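Local coordinates for protein alpha-toxin (Clostridium novyi, PDB 2VK9) that is a large clostridial toxin, represented here by its catalytic domain, which belongs to the GT-A-type glycosyltransferase family of the TcdA and TcdB toxins, at residues A146-E150 with Y212-D216; I318-L324 with H351-I357; S481-C485 with T494-L498. All blocks are in the same frame, centred on the assembly; numbering follows the deposited sequence.

Interaction 1: A146-E150 with Y212-D216; sequences AIIQE and YFKYD
Glu150 meets Phe213 and Tyr215 with different parts of one side chain, a small example of how an acidic residue can serve two aromatic neighbours. Its aliphatic stem lies over one face of the Phe213 ring. CG of Glu150 sits 3.6 Å from the ring centroid, 24° off the normal and displaced toward the rim, a CH-pi contact. The chain then bends at chi2, which turns the carboxylate from the Phe213 face toward Tyr215. There the phenol OH of Tyr215 donates a hydrogen bond to Glu150 OE1 over 3.1 Å. OE1 lies at the edge of the Tyr215 ring, and the carboxylate stands at 80° to that ring. The hydroxyl arrives on the anti side, tilted 34° out of the carboxylate plane. One turn earlier, Ala146 CB lies 3.8 Å from Tyr215 OH. Ile147 CD1 approaches the edge of Phe213, 4.3 Å from CE1, and Tyr184 of helix 173-195 adds an edge-to-face ring contact to Phe213. Lys214, with positive phi, takes the chain out of helical geometry between the two aromatics. Helix 140-157 thus packs against the last residues of helix 201-213 and the turn that follows it, a helix-helix contact within the glycosyltransferase domain.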
ATOM      1  N   ALA A 146       5.187   4.627 -23.707  1.00 34.99           N
ATOM      2  CA  ALA A 146       5.514   4.110 -25.024  1.00 35.64           C
ATOM      3  C   ALA A 146       4.704   2.850 -25.320  1.00 36.13           C
ATOM      4  O   ALA A 146       4.069   2.765 -26.367  1.00 36.17           O
ATOM      5  CB  ALA A 146       7.010   3.849 -25.147  1.00 35.64           C
ATOM      6  N   ILE A 147       4.701   1.899 -24.382  1.00 36.79           N
ATOM      7  CA  ILE A 147       3.983   0.637 -24.555  1.00 37.48           C
ATOM      8  C   ILE A 147       2.529   0.896 -24.895  1.00 38.28           C
ATOM      9  O   ILE A 147       2.016   0.325 -25.853  1.00 38.46           O
ATOM     10  CB  ILE A 147       4.050  -0.263 -23.302  1.00 37.39           C
ATOM     11  CG1 ILE A 147       5.486  -0.711 -23.019  1.00 37.37           C
ATOM     12  CG2 ILE A 147       3.134  -1.480 -23.453  1.00 36.76           C
ATOM     13  CD1 ILE A 147       6.158  -1.388 -24.189  1.00 38.45           C
ATOM     14  N   ILE A 148       1.884   1.771 -24.120  1.00 39.18           N
ATOM     15  CA  ILE A 148       0.474   2.104 -24.321  1.00 39.96           C
ATOM     16  C   ILE A 148       0.259   2.819 -25.646  1.00 40.87           C
ATOM     17  O   ILE A 148      -0.453   2.302 -26.501  1.00 41.16           O
ATOM     18  CB  ILE A 148      -0.115   2.928 -23.152  1.00 39.67           C
ATOM     19  CG1 ILE A 148      -0.256   2.054 -21.911  1.00 39.22           C
ATOM     20  CG2 ILE A 148      -1.479   3.497 -23.517  1.00 39.27           C
ATOM     21  CD1 ILE A 148      -0.544   2.842 -20.647  1.00 39.56           C
ATOM     22  N   GLN A 149       0.894   3.979 -25.814  1.00 42.01           N
ATOM     23  CA  GLN A 149       0.725   4.818 -27.001  1.00 43.35           C
ATOM     24  C   GLN A 149       1.093   4.125 -28.305  1.00 44.11           C
ATOM     25  O   GLN A 149       0.450   4.338 -29.323  1.00 44.41           O
ATOM     26  CB  GLN A 149       1.536   6.106 -26.873  1.00 43.38           C
ATOM     27  CG  GLN A 149       1.010   7.083 -25.827  1.00 45.43           C
ATOM     28  CD  GLN A 149      -0.409   7.585 -26.114  1.00 48.51           C
ATOM     29  OE1 GLN A 149      -0.803   7.788 -27.275  1.00 50.02           O
ATOM     30  NE2 GLN A 149      -1.181   7.799 -25.049  1.00 48.82           N
ATOM     31  N   GLU A 150       2.124   3.297 -28.282  1.00 45.15           N
ATOM     32  CA  GLU A 150       2.575   2.648 -29.500  1.00 46.34           C
ATOM     33  C   GLU A 150       1.657   1.494 -29.926  1.00 47.06           C
ATOM     34  O   GLU A 150       1.528   1.208 -31.118  1.00 47.41           O
ATOM     35  CB  GLU A 150       4.021   2.172 -29.344  1.00 46.24           C
ATOM     36  CG  GLU A 150       4.850   2.292 -30.604  1.00 47.11           C
ATOM     37  CD  GLU A 150       5.023   3.731 -31.083  1.00 48.26           C
ATOM     38  OE1 GLU A 150       5.104   4.654 -30.239  1.00 47.42           O
ATOM     39  OE2 GLU A 150       5.090   3.936 -32.318  1.00 49.72           O
ATOM     40  N   TYR A 212      12.874  -1.377 -31.227  1.00 39.02           N
ATOM     41  CA  TYR A 212      11.504  -1.818 -31.505  1.00 39.55           C
ATOM     42  C   TYR A 212      10.574  -0.720 -31.997  1.00 39.24           C
ATOM     43  O   TYR A 212       9.734  -0.975 -32.848  1.00 39.33           O
ATOM     44  CB  TYR A 212      10.900  -2.542 -30.300  1.00 40.59           C
ATOM     45  CG  TYR A 212      11.329  -3.990 -30.199  1.00 41.97           C
ATOM     46  CD1 TYR A 212      12.599  -4.334 -29.719  1.00 43.31           C
ATOM     47  CD2 TYR A 212      10.471  -5.020 -30.594  1.00 43.50           C
ATOM     48  CE1 TYR A 212      13.009  -5.682 -29.625  1.00 44.02           C
ATOM     49  CE2 TYR A 212      10.865  -6.366 -30.510  1.00 44.24           C
ATOM     50  CZ  TYR A 212      12.136  -6.688 -30.025  1.00 44.00           C
ATOM     51  OH  TYR A 212      12.520  -8.012 -29.936  1.00 44.02           O
ATOM     52  N   PHE A 213      10.719   0.496 -31.483  1.00 38.84           N
ATOM     53  CA  PHE A 213       9.862   1.595 -31.929  1.00 38.51           C
ATOM     54  C   PHE A 213      10.602   2.742 -32.623  1.00 38.11           C
ATOM     55  O   PHE A 213      10.008   3.785 -32.913  1.00 38.25           O
ATOM     56  CB  PHE A 213       9.027   2.138 -30.768  1.00 38.81           C
ATOM     57  CG  PHE A 213       8.224   1.091 -30.041  1.00 39.56           C
ATOM     58  CD1 PHE A 213       8.277   1.005 -28.651  1.00 39.93           C
ATOM     59  CD2 PHE A 213       7.414   0.197 -30.737  1.00 39.93           C
ATOM     60  CE1 PHE A 213       7.539   0.046 -27.961  1.00 40.18           C
ATOM     61  CE2 PHE A 213       6.672  -0.765 -30.056  1.00 40.25           C
ATOM     62  CZ  PHE A 213       6.735  -0.841 -28.663  1.00 40.13           C
ATOM     63  N   LYS A 214      11.889   2.543 -32.894  1.00 37.49           N
ATOM     64  CA  LYS A 214      12.755   3.567 -33.513  1.00 37.22           C
ATOM     65  C   LYS A 214      12.770   4.942 -32.808  1.00 36.12           C
ATOM     66  O   LYS A 214      12.853   5.988 -33.456  1.00 36.38           O
ATOM     67  CB  LYS A 214      12.478   3.698 -35.022  1.00 37.10           C
ATOM     68  CG  LYS A 214      12.940   2.497 -35.838  1.00 37.96           C
ATOM     69  CD  LYS A 214      12.886   2.793 -37.339  1.00 38.78           C
ATOM     70  CE  LYS A 214      13.099   1.525 -38.185  1.00 40.76           C
ATOM     71  NZ  LYS A 214      12.979   1.805 -39.652  1.00 41.70           N
ATOM     72  N   TYR A 215      12.704   4.925 -31.481  1.00 34.88           N
ATOM     73  CA  TYR A 215      12.870   6.126 -30.675  1.00 33.65           C
ATOM     74  C   TYR A 215      14.316   6.585 -30.713  1.00 32.84           C
ATOM     75  O   TYR A 215      15.221   5.765 -30.764  1.00 32.72           O
ATOM     76  CB  TYR A 215      12.479   5.836 -29.236  1.00 33.84           C
ATOM     77  CG  TYR A 215      11.006   5.909 -28.961  1.00 33.55           C
ATOM     78  CD1 TYR A 215      10.090   5.306 -29.811  1.00 33.31           C
ATOM     79  CD2 TYR A 215      10.529   6.564 -27.827  1.00 33.76           C
ATOM     80  CE1 TYR A 215       8.735   5.360 -29.555  1.00 34.02           C
ATOM     81  CE2 TYR A 215       9.173   6.628 -27.557  1.00 34.28           C
ATOM     82  CZ  TYR A 215       8.280   6.020 -28.428  1.00 34.54           C
ATOM     83  OH  TYR A 215       6.928   6.076 -28.180  1.00 34.59           O
ATOM     84  N   ASP A 216      14.527   7.895 -30.687  1.00 32.16           N
ATOM     85  CA  ASP A 216      15.865   8.469 -30.795  1.00 31.75           C
ATOM     86  C   ASP A 216      16.620   8.365 -29.469  1.00 30.97           C
ATOM     87  O   ASP A 216      16.116   8.793 -28.429  1.00 31.06           O
ATOM     88  CB  ASP A 216      15.786   9.924 -31.281  1.00 31.98           C
ATOM     89  CG  ASP A 216      17.114  10.670 -31.151  1.00 33.99           C
ATOM     90  OD1 ASP A 216      18.168  10.150 -31.612  1.00 36.83           O
ATOM     91  OD2 ASP A 216      17.101  11.792 -30.586  1.00 35.20           O
TER

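Interaction 2: I318-L324 with H351-I357; sequences IANEKKL and HDINDLI
Lys322 reaches across to 351-357 with both halves of its side chain, showing how a lysine can combine apolar and polar contact. Its ammonium NZ donates to the backbone O of His351 over 2.7 Å, nearly along the C=O axis at 163°. Behind that bond, Lys322 CB lies 3.7 Å from Ile353 CD1, and CE passes across Leu356, whose CD1 is 3.9 Å away. With CG1 of Ile353 anti to the backbone N (chi1 -153°), CD1 of that residue also reaches CD2 of Leu324 at 3.7 Å. Leu324 and Ile357 meet tip to tip, CD1 of the first against CG1 of the second, while Ile318 slides past Leu356 and Ile357, with CG2 3.9 Å from Ile357 CD1. The two backbones are shaped by helix-end motifs. A Schellman motif, with Lys323 at positive phi, ends helix 307-321 and turns the chain so that Leu324 joins the apolar group. At the start of the short, weakly bonded helix at about 353-356, Asp352 is the N-cap, its OD1 accepting from Asn354 N at 3.0 Å. Further out, Val348 of helix 338-349 touches both Ile318 and Lys322, and the His351 ring stacks on Phe347. Met119 and Met122 of helix 111-123 meet Leu324, and Phe123 meets Ile357.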
ATOM      1  N   ILE A 318      -3.800  28.647   5.030  1.00 36.22           N
ATOM      2  CA  ILE A 318      -2.556  28.585   5.777  1.00 36.13           C
ATOM      3  C   ILE A 318      -1.396  28.710   4.815  1.00 36.27           C
ATOM      4  O   ILE A 318      -0.552  29.582   4.987  1.00 36.05           O
ATOM      5  CB  ILE A 318      -2.415  27.289   6.594  1.00 36.19           C
ATOM      6  CG1 ILE A 318      -3.532  27.202   7.640  1.00 36.09           C
ATOM      7  CG2 ILE A 318      -1.043  27.245   7.263  1.00 35.43           C
ATOM      8  CD1 ILE A 318      -3.706  25.847   8.264  1.00 35.50           C
ATOM      9  N   ALA A 319      -1.378  27.856   3.789  1.00 36.67           N
ATOM     10  CA  ALA A 319      -0.271  27.818   2.831  1.00 37.16           C
ATOM     11  C   ALA A 319       0.022  29.209   2.309  1.00 37.64           C
ATOM     12  O   ALA A 319       1.175  29.642   2.306  1.00 37.32           O
ATOM     13  CB  ALA A 319      -0.566  26.863   1.685  1.00 36.83           C
ATOM     14  N   ASN A 320      -1.038  29.914   1.912  1.00 38.64           N
ATOM     15  CA  ASN A 320      -0.922  31.242   1.302  1.00 39.69           C
ATOM     16  C   ASN A 320      -0.606  32.390   2.264  1.00 40.19           C
ATOM     17  O   ASN A 320       0.406  33.070   2.095  1.00 40.63           O
ATOM     18  CB  ASN A 320      -2.161  31.551   0.464  1.00 39.74           C
ATOM     19  CG  ASN A 320      -2.129  30.861  -0.884  1.00 40.46           C
ATOM     20  OD1 ASN A 320      -1.393  31.275  -1.775  1.00 42.07           O
ATOM     21  ND2 ASN A 320      -2.920  29.799  -1.040  1.00 40.41           N
ATOM     22  N   GLU A 321      -1.454  32.606   3.263  1.00 40.60           N
ATOM     23  CA  GLU A 321      -1.214  33.686   4.219  1.00 41.45           C
ATOM     24  C   GLU A 321       0.120  33.555   4.940  1.00 41.41           C
ATOM     25  O   GLU A 321       0.830  34.543   5.121  1.00 41.50           O
ATOM     26  CB  GLU A 321      -2.358  33.792   5.237  1.00 41.86           C
ATOM     27  CG  GLU A 321      -3.650  34.390   4.662  1.00 43.58           C
ATOM     28  CD  GLU A 321      -3.423  35.727   3.957  1.00 45.90           C
ATOM     29  OE1 GLU A 321      -3.107  36.718   4.660  1.00 46.63           O
ATOM     30  OE2 GLU A 321      -3.553  35.776   2.706  1.00 46.42           O
ATOM     31  N   LYS A 322       0.454  32.328   5.333  1.00 41.54           N
ATOM     32  CA  LYS A 322       1.685  32.040   6.064  1.00 41.40           C
ATOM     33  C   LYS A 322       2.864  31.797   5.127  1.00 41.78           C
ATOM     34  O   LYS A 322       3.977  31.500   5.580  1.00 41.76           O
ATOM     35  CB  LYS A 322       1.479  30.856   7.006  1.00 41.10           C
ATOM     36  CG  LYS A 322       0.521  31.151   8.149  1.00 40.35           C
ATOM     37  CD  LYS A 322       1.095  32.184   9.108  1.00 39.38           C
ATOM     38  CE  LYS A 322       0.141  32.443  10.254  1.00 39.50           C
ATOM     39  NZ  LYS A 322       0.792  33.172  11.372  1.00 39.11           N
ATOM     40  N   LYS A 323       2.601  31.948   3.826  1.00 41.96           N
ATOM     41  CA  LYS A 323       3.611  31.854   2.768  1.00 42.32           C
ATOM     42  C   LYS A 323       4.475  30.595   2.896  1.00 42.05           C
ATOM     43  O   LYS A 323       5.689  30.666   3.026  1.00 42.07           O
ATOM     44  CB  LYS A 323       4.444  33.146   2.685  1.00 42.29           C
ATOM     45  CG  LYS A 323       3.663  34.363   2.129  1.00 42.81           C
ATOM     46  CD  LYS A 323       4.540  35.631   1.993  1.00 43.17           C
ATOM     47  CE  LYS A 323       4.773  36.330   3.343  1.00 44.22           C
ATOM     48  NZ  LYS A 323       5.727  37.466   3.250  1.00 44.53           N
ATOM     49  N   LEU A 324       3.816  29.445   2.847  1.00 42.01           N
ATOM     50  CA  LEU A 324       4.468  28.153   3.003  1.00 42.14           C
ATOM     51  C   LEU A 324       4.825  27.478   1.675  1.00 42.45           C
ATOM     52  O   LEU A 324       5.616  26.548   1.644  1.00 42.62           O
ATOM     53  CB  LEU A 324       3.575  27.222   3.823  1.00 41.82           C
ATOM     54  CG  LEU A 324       3.336  27.614   5.274  1.00 41.48           C
ATOM     55  CD1 LEU A 324       2.609  26.505   5.983  1.00 41.25           C
ATOM     56  CD2 LEU A 324       4.657  27.913   5.961  1.00 41.74           C
ATOM     57  N   HIS A 351      -3.125  33.573  14.285  1.00 58.67           N
ATOM     58  CA  HIS A 351      -2.574  32.402  14.961  1.00 58.11           C
ATOM     59  C   HIS A 351      -1.126  32.162  14.561  1.00 57.39           C
ATOM     60  O   HIS A 351      -0.737  32.460  13.437  1.00 57.22           O
ATOM     61  CB  HIS A 351      -3.422  31.167  14.666  1.00 58.40           C
ATOM     62  CG  HIS A 351      -4.659  31.074  15.506  1.00 59.57           C
ATOM     63  ND1 HIS A 351      -4.869  30.054  16.413  1.00 60.35           N
ATOM     64  CD2 HIS A 351      -5.745  31.881  15.591  1.00 60.29           C
ATOM     65  CE1 HIS A 351      -6.034  30.233  17.013  1.00 60.67           C
ATOM     66  NE2 HIS A 351      -6.583  31.335  16.534  1.00 61.03           N
ATOM     67  N   ASP A 352      -0.333  31.638  15.494  1.00 56.75           N
ATOM     68  CA  ASP A 352       1.067  31.297  15.237  1.00 56.20           C
ATOM     69  C   ASP A 352       1.169  30.139  14.241  1.00 55.40           C
ATOM     70  O   ASP A 352       0.268  29.297  14.160  1.00 55.46           O
ATOM     71  CB  ASP A 352       1.793  30.947  16.546  1.00 56.48           C
ATOM     72  CG  ASP A 352       3.319  30.931  16.393  1.00 57.51           C
ATOM     73  OD1 ASP A 352       3.888  29.900  15.955  1.00 57.88           O
ATOM     74  OD2 ASP A 352       3.957  31.959  16.718  1.00 58.96           O
ATOM     75  N   ILE A 353       2.267  30.109  13.489  1.00 54.31           N
ATOM     76  CA  ILE A 353       2.500  29.094  12.458  1.00 53.35           C
ATOM     77  C   ILE A 353       2.636  27.667  13.007  1.00 52.58           C
ATOM     78  O   ILE A 353       2.174  26.711  12.386  1.00 52.42           O
ATOM     79  CB  ILE A 353       3.714  29.472  11.578  1.00 53.45           C
ATOM     80  CG1 ILE A 353       3.579  28.869  10.181  1.00 53.86           C
ATOM     81  CG2 ILE A 353       5.048  29.115  12.258  1.00 53.12           C
ATOM     82  CD1 ILE A 353       4.287  29.713   9.115  1.00 55.49           C
ATOM     83  N   ASN A 354       3.268  27.540  14.174  1.00 51.62           N
ATOM     84  CA  ASN A 354       3.496  26.246  14.813  1.00 50.70           C
ATOM     85  C   ASN A 354       2.281  25.800  15.608  1.00 50.20           C
ATOM     86  O   ASN A 354       2.228  24.697  16.151  1.00 50.20           O
ATOM     87  CB  ASN A 354       4.742  26.307  15.694  1.00 50.55           C
ATOM     88  CG  ASN A 354       5.995  26.599  14.894  1.00 50.11           C
ATOM     89  OD1 ASN A 354       6.322  25.884  13.941  1.00 48.87           O
ATOM     90  ND2 ASN A 354       6.704  27.658  15.273  1.00 49.97           N
ATOM     91  N   ASP A 355       1.295  26.677  15.660  1.00 49.52           N
ATOM     92  CA  ASP A 355       0.031  26.371  16.267  1.00 48.92           C
ATOM     93  C   ASP A 355      -0.878  25.749  15.196  1.00 47.73           C
ATOM     94  O   ASP A 355      -1.805  24.994  15.507  1.00 47.62           O
ATOM     95  CB  ASP A 355      -0.552  27.665  16.829  1.00 49.60           C
ATOM     96  CG  ASP A 355      -1.702  27.434  17.787  1.00 52.23           C
ATOM     97  OD1 ASP A 355      -2.179  26.276  17.904  1.00 55.03           O
ATOM     98  OD2 ASP A 355      -2.140  28.428  18.423  1.00 54.64           O
ATOM     99  N   LEU A 356      -0.580  26.047  13.932  1.00 46.19           N
ATOM    100  CA  LEU A 356      -1.408  25.622  12.804  1.00 44.60           C
ATOM    101  C   LEU A 356      -0.963  24.303  12.192  1.00 43.62           C
ATOM    102  O   LEU A 356      -1.789  23.438  11.903  1.00 43.54           O
ATOM    103  CB  LEU A 356      -1.405  26.704  11.727  1.00 44.66           C
ATOM    104  CG  LEU A 356      -2.161  27.992  12.043  1.00 44.24           C
ATOM    105  CD1 LEU A 356      -1.589  29.142  11.240  1.00 43.76           C
ATOM    106  CD2 LEU A 356      -3.636  27.808  11.759  1.00 43.61           C
ATOM    107  N   ILE A 357       0.344  24.170  11.979  1.00 42.34           N
ATOM    108  CA  ILE A 357       0.929  22.960  11.412  1.00 41.09           C
ATOM    109  C   ILE A 357       1.608  22.177  12.527  1.00 40.44           C
ATOM    110  O   ILE A 357       2.389  22.733  13.296  1.00 40.60           O
ATOM    111  CB  ILE A 357       1.973  23.275  10.301  1.00 40.97           C
ATOM    112  CG1 ILE A 357       1.411  24.226   9.234  1.00 40.12           C
ATOM    113  CG2 ILE A 357       2.504  21.992   9.668  1.00 40.95           C
ATOM    114  CD1 ILE A 357       0.182  23.722   8.503  1.00 39.61           C
TER

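Interaction 3: S481-C485 with T494-L498; sequences SSATC and TFDML
Ser482 and Asp496 make the main polar approach between helix 477-488 and the loop that follows it. The hydroxyl OG of Ser482 is 3.0 Å from the backbone O of Asp496, but Asn478 O competes for the same proton, so the bond to Asp496 O is only one possibility. The same Asp496 O receives a CA-H...O contact from Ser482 CA at 3.4 Å. Within the loop, Thr494 OG1, anti to the backbone N (chi1 175°), accepts from Asp496 N over 2.7 Å and closes an ST turn. The Asp496 carboxylate is directed elsewhere, with OD1 bonded to Ser446 OG. Apolar contacts flank this polar centre. Leu498 spreads its two methyls along the helix: its side chain crosses that of Thr484 at about a right angle, with Leu498 CD2 3.4 Å from Thr484 CG2, and CD1 rests 4.1 Å from Cys485 CB. Thr494 CG2 also lies 4.1 Å from that CB. Met497 lays its CG beside Ser481, whose OG bonds to Asn478 O. The small helix side chains are consistent with the close backbone approach, 5.2 Å between Ser482 CA and Met497 CA. Chemically, the fit depends largely on loop main chain meeting small helix residues, with Asp496 O as its polar centre.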
ATOM      1  N   SER A 481      -3.842  -4.963   5.834  1.00 31.92           N
ATOM      2  CA  SER A 481      -4.920  -5.372   6.714  1.00 32.89           C
ATOM      3  C   SER A 481      -4.844  -6.857   7.012  1.00 33.18           C
ATOM      4  O   SER A 481      -5.334  -7.293   8.049  1.00 33.80           O
ATOM      5  CB  SER A 481      -6.291  -4.992   6.160  1.00 32.66           C
ATOM      6  OG  SER A 481      -6.385  -5.384   4.819  1.00 34.27           O
ATOM      7  N   SER A 482      -4.211  -7.624   6.132  1.00 33.38           N
ATOM      8  CA  SER A 482      -3.979  -9.037   6.405  1.00 33.93           C
ATOM      9  C   SER A 482      -2.772  -9.271   7.315  1.00 34.46           C
ATOM     10  O   SER A 482      -2.769 -10.205   8.121  1.00 34.64           O
ATOM     11  CB  SER A 482      -3.848  -9.845   5.110  1.00 33.98           C
ATOM     12  OG  SER A 482      -5.076  -9.889   4.398  1.00 33.76           O
ATOM     13  N   ALA A 483      -1.742  -8.436   7.185  1.00 34.97           N
ATOM     14  CA  ALA A 483      -0.572  -8.524   8.063  1.00 35.31           C
ATOM     15  C   ALA A 483      -0.953  -8.091   9.477  1.00 35.52           C
ATOM     16  O   ALA A 483      -0.426  -8.587  10.468  1.00 35.24           O
ATOM     17  CB  ALA A 483       0.559  -7.674   7.527  1.00 35.36           C
ATOM     18  N   THR A 484      -1.888  -7.155   9.539  1.00 36.24           N
ATOM     19  CA  THR A 484      -2.478  -6.681  10.777  1.00 37.03           C
ATOM     20  C   THR A 484      -3.370  -7.758  11.399  1.00 37.37           C
ATOM     21  O   THR A 484      -3.362  -7.965  12.612  1.00 37.29           O
ATOM     22  CB  THR A 484      -3.282  -5.426  10.474  1.00 36.73           C
ATOM     23  OG1 THR A 484      -2.372  -4.388  10.118  1.00 38.42           O
ATOM     24  CG2 THR A 484      -4.023  -4.967  11.653  1.00 37.67           C
ATOM     25  N   CYS A 485      -4.130  -8.440  10.547  1.00 38.18           N
ATOM     26  CA  CYS A 485      -4.979  -9.540  10.951  1.00 38.35           C
ATOM     27  C   CYS A 485      -4.155 -10.729  11.449  1.00 38.45           C
ATOM     28  O   CYS A 485      -4.528 -11.377  12.412  1.00 38.30           O
ATOM     29  CB  CYS A 485      -5.858  -9.951   9.777  1.00 38.46           C
ATOM     30  SG  CYS A 485      -7.159 -11.116  10.193  1.00 39.41           S
ATOM     31  N   THR A 494      -2.590 -15.129   6.508  1.00 42.71           N
ATOM     32  CA  THR A 494      -4.017 -15.135   6.237  1.00 42.79           C
ATOM     33  C   THR A 494      -4.342 -14.183   5.099  1.00 43.12           C
ATOM     34  O   THR A 494      -3.618 -13.219   4.867  1.00 43.45           O
ATOM     35  CB  THR A 494      -4.866 -14.762   7.467  1.00 42.75           C
ATOM     36  OG1 THR A 494      -6.242 -14.692   7.078  1.00 42.33           O
ATOM     37  CG2 THR A 494      -4.461 -13.415   8.036  1.00 42.25           C
ATOM     38  N   PHE A 495      -5.431 -14.456   4.392  1.00 43.46           N
ATOM     39  CA  PHE A 495      -5.949 -13.502   3.420  1.00 43.84           C
ATOM     40  C   PHE A 495      -7.094 -12.726   4.047  1.00 44.54           C
ATOM     41  O   PHE A 495      -7.746 -11.924   3.385  1.00 44.59           O
ATOM     42  CB  PHE A 495      -6.407 -14.202   2.136  1.00 43.55           C
ATOM     43  CG  PHE A 495      -5.307 -14.923   1.414  1.00 42.84           C
ATOM     44  CD1 PHE A 495      -5.078 -16.273   1.641  1.00 41.96           C
ATOM     45  CD2 PHE A 495      -4.495 -14.252   0.511  1.00 42.67           C
ATOM     46  CE1 PHE A 495      -4.052 -16.946   0.983  1.00 42.11           C
ATOM     47  CE2 PHE A 495      -3.467 -14.915  -0.147  1.00 42.55           C
ATOM     48  CZ  PHE A 495      -3.249 -16.271   0.087  1.00 42.20           C
ATOM     49  N   ASP A 496      -7.334 -12.960   5.332  1.00 45.46           N
ATOM     50  CA  ASP A 496      -8.457 -12.318   5.999  1.00 46.69           C
ATOM     51  C   ASP A 496      -8.163 -10.892   6.417  1.00 47.31           C
ATOM     52  O   ASP A 496      -7.012 -10.490   6.549  1.00 47.22           O
ATOM     53  CB  ASP A 496      -8.952 -13.148   7.185  1.00 46.88           C
ATOM     54  CG  ASP A 496      -9.727 -14.374   6.746  1.00 47.32           C
ATOM     55  OD1 ASP A 496     -10.618 -14.244   5.869  1.00 47.19           O
ATOM     56  OD2 ASP A 496      -9.441 -15.468   7.276  1.00 47.84           O
ATOM     57  N   MET A 497      -9.229 -10.131   6.612  1.00 48.28           N
ATOM     58  CA  MET A 497      -9.124  -8.732   6.973  1.00 49.37           C
ATOM     59  C   MET A 497      -9.820  -8.446   8.291  1.00 49.33           C
ATOM     60  O   MET A 497     -10.605  -9.255   8.781  1.00 49.99           O
ATOM     61  CB  MET A 497      -9.669  -7.860   5.852  1.00 49.05           C
ATOM     62  CG  MET A 497      -8.629  -7.615   4.795  1.00 50.10           C
ATOM     63  SD  MET A 497      -9.291  -7.360   3.145  1.00 51.37           S
ATOM     64  CE  MET A 497      -8.960  -8.966   2.397  1.00 51.58           C
ATOM     65  N   LEU A 498      -9.536  -7.280   8.850  1.00 49.38           N
ATOM     66  CA  LEU A 498      -9.904  -6.965  10.220  1.00 49.09           C
ATOM     67  C   LEU A 498     -11.129  -6.064  10.219  1.00 48.83           C
ATOM     68  O   LEU A 498     -11.338  -5.308   9.271  1.00 48.90           O
ATOM     69  CB  LEU A 498      -8.718  -6.238  10.844  1.00 49.31           C
ATOM     70  CG  LEU A 498      -8.358  -6.408  12.308  1.00 49.15           C
ATOM     71  CD1 LEU A 498      -7.936  -7.833  12.614  1.00 49.38           C
ATOM     72  CD2 LEU A 498      -7.227  -5.447  12.576  1.00 48.95           C
TER

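In the fold
Taken together, the three contacts illustrate how a mainly helical enzyme domain is packed at well separated places. They come in series along the chain, and none touches another. Interactions 1 and 2 both belong to the catalytic glycosyltransferase domain, yet their centres are 46 Å apart: one joins helices 140-157 and 201-213, the other the end of helix 307-321 and the short, weakly bonded helix at about 353-356. Each lies about 30 Å from the centre of the chain. Interaction 3, about 13 Å from it, lies on the opposite side of that centre from interaction 1, with Phe384 of strand 382-391 in the mixed sheet beside its helix. Each contact is thus a local join within its own part of the fold.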